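Local atomic coordinates of virulence protein vsdE (Salmonella enterica, PDB entry 5LQ7), a protein that is a cysteine hydrolase effector of Salmonella that suppresses host immune responses and contributes to bacterial virulence. Residues 38-43 with 93-98. The protein carries 5 engineered substitutions. Numbering follows the deposited sequence.
Engineered in segment 38-43: Ser40 (natural residue Cys).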
loop_
_atom_site.group_PDB
_atom_site.type_symbol
_atom_site.label_atom_id
_atom_site.label_comp_id
_atom_site.label_asym_id
_atom_site.label_seq_id
_atom_site.Cartn_x
_atom_site.Cartn_y
_atom_site.Cartn_z
ATOM N N ALA A 38 14.102 4.508 6.199
ATOM C CA ALA A 38 12.700 4.720 6.494
ATOM C C ALA A 38 12.031 3.625 7.307
ATOM O O ALA A 38 11.149 3.879 8.136
ATOM C CB ALA A 38 11.926 4.953 5.225
ATOM N N LEU A 39 12.424 2.392 7.079
ATOM C CA LEU A 39 11.626 1.274 7.516
ATOM C C LEU A 39 11.906 0.878 8.941
ATOM O O LEU A 39 13.068 0.756 9.310
ATOM C CB LEU A 39 11.902 0.099 6.569
ATOM C CG LEU A 39 11.032 -1.137 6.681
ATOM C CD1 LEU A 39 9.649 -0.804 6.196
ATOM C CD2 LEU A 39 11.589 -2.242 5.835
ATOM N N SER A 40 10.853 0.674 9.739
ATOM C CA SER A 40 10.960 0.014 11.054
ATOM C C SER A 40 10.241 -1.330 11.020
ATOM O O SER A 40 9.160 -1.472 10.420
ATOM C CB SER A 40 10.320 0.872 12.151
ATOM O OG SER A 40 11.106 2.019 12.375
ATOM N N ILE A 41 10.836 -2.328 11.660
ATOM C CA ILE A 41 10.285 -3.663 11.768
ATOM C C ILE A 41 10.025 -3.967 13.236
ATOM O O ILE A 41 10.967 -4.079 14.029
ATOM C CB ILE A 41 11.269 -4.675 11.175
ATOM C CG1 ILE A 41 11.558 -4.341 9.707
ATOM C CG2 ILE A 41 10.765 -6.106 11.325
ATOM C CD1 ILE A 41 12.550 -5.260 9.017
ATOM N N GLU A 42 8.768 -4.067 13.614
ATOM C CA GLU A 42 8.397 -4.502 14.964
ATOM C C GLU A 42 8.077 -5.996 14.912
ATOM O O GLU A 42 7.141 -6.403 14.250
ATOM C CB GLU A 42 7.228 -3.702 15.463
ATOM C CG GLU A 42 6.896 -3.885 16.925
ATOM C CD GLU A 42 6.434 -2.604 17.580
ATOM O OE1 GLU A 42 5.576 -1.876 16.987
ATOM O OE2 GLU A 42 6.942 -2.323 18.696
ATOM N N SER A 43 8.890 -6.803 15.588
ATOM C CA SER A 43 8.758 -8.280 15.562
ATOM C C SER A 43 8.237 -8.929 16.858
ATOM O O SER A 43 7.968 -10.126 16.863
ATOM C CB SER A 43 10.101 -8.940 15.167
ATOM O OG SER A 43 11.216 -8.107 15.476
ATOM N N ILE A 93 3.576 -4.759 11.722
ATOM C CA ILE A 93 5.002 -5.107 11.683
ATOM C C ILE A 93 5.842 -3.979 11.084
ATOM O O ILE A 93 6.764 -3.504 11.715
ATOM C CB ILE A 93 5.239 -6.410 10.935
ATOM C CG1 ILE A 93 4.461 -7.543 11.625
ATOM C CG2 ILE A 93 6.732 -6.711 10.806
ATOM C CD1 ILE A 93 4.502 -8.842 10.906
ATOM N N LEU A 94 5.543 -3.628 9.839
ATOM C CA LEU A 94 6.298 -2.581 9.113
ATOM C C LEU A 94 5.694 -1.190 9.249
ATOM O O LEU A 94 4.469 -0.997 9.265
ATOM C CB LEU A 94 6.342 -2.967 7.639
ATOM C CG LEU A 94 6.912 -4.315 7.253
ATOM C CD1 LEU A 94 6.925 -4.491 5.725
ATOM C CD2 LEU A 94 8.309 -4.482 7.819
ATOM N N SER A 95 6.554 -0.194 9.380
ATOM C CA SER A 95 6.113 1.168 9.381
ATOM C C SER A 95 7.224 2.016 8.779
ATOM O O SER A 95 8.364 1.538 8.620
ATOM C CB SER A 95 5.760 1.654 10.778
ATOM O OG SER A 95 6.882 1.581 11.622
ATOM N N SER A 96 6.865 3.230 8.404
ATOM C CA SER A 96 7.818 4.144 7.767
ATOM C C SER A 96 7.936 5.474 8.512
ATOM O O SER A 96 6.963 6.060 8.901
ATOM C CB SER A 96 7.418 4.410 6.322
ATOM O OG SER A 96 8.242 5.462 5.801
ATOM N N LYS A 97 9.185 5.932 8.644
ATOM C CA LYS A 97 9.500 7.322 9.201
ATOM C C LYS A 97 10.251 8.087 8.144
ATOM O O LYS A 97 11.038 8.990 8.440
ATOM C CB LYS A 97 10.307 7.166 10.494
ATOM C CG LYS A 97 11.507 6.255 10.328
ATOM C CD LYS A 97 12.340 6.108 11.590
ATOM C CE LYS A 97 13.610 5.306 11.326
ATOM N NZ LYS A 97 13.311 3.958 10.712
ATOM N N ASN A 98 10.004 7.734 6.886
ATOM C CA ASN A 98 10.688 8.308 5.717
ATOM C C ASN A 98 10.704 9.857 5.657
ATOM O O ASN A 98 9.655 10.507 5.660
ATOM C CB ASN A 98 9.967 7.788 4.441
ATOM C CG ASN A 98 10.765 7.993 3.169
ATOM O OD1 ASN A 98 11.939 8.408 3.196
ATOM N ND2 ASN A 98 10.131 7.683 2.021
HETATM O O HOH W 1 8.761 3.727 11.841
#
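Ser40 and Ser95 form the antiparallel hydrogen-bonded pair at the middle of this two-stranded ribbon: Ser40 N reaches Ser95 O at 2.9 Å, and Ser95 N returns to Ser40 O at 3.1 Å in a more bent bond. Two further rungs extend the ladder beyond the strands, Glu42 N to Ile93 O (2.8 Å, nearly straight at 177°) and Lys97 N to Ala38 O.

The face bearing Leu39, Ile41, Leu94 and Ser96 is the tightly packed one. Ile41 and Leu94 lie side by side, CG1 of Ile41 3.8 Å from CD2 of Leu94; Leu39 CD1 touches Leu94 CB more lightly, at 4.2 Å. Branched aliphatic chains suit this face because helices 12-19, 76-89 and 108-116 close over it. Ser96 fits there because its OG accepts from Asn98 N in an ST turn. At this end small Ala38 lets its CB come within 3.5 Å of Asn98 CB.

The other face, carrying Ser40 and Ser95, is polar and hydrated, with Ser40 and Lys97 partly exposed. A water bridges the two hydroxyls, 2.9 Å from OG of each; Ser40 is engineered, replacing a natural cysteine. Ser95 is small enough to fit beside Ser40 CB and still meet the water. Lys97's long aliphatic stem, bent at chi4 (-55°), lets it reach across to the partner segment, where NZ hydrogen-bonds Asp37 O and, weakly, Ala38 O and Ser40 OG.

The whole is a short antiparallel beta ribbon with one largely apolar and one polar face, separate from the four-stranded sheet and set against helices of this papain-like (clan CA) fold.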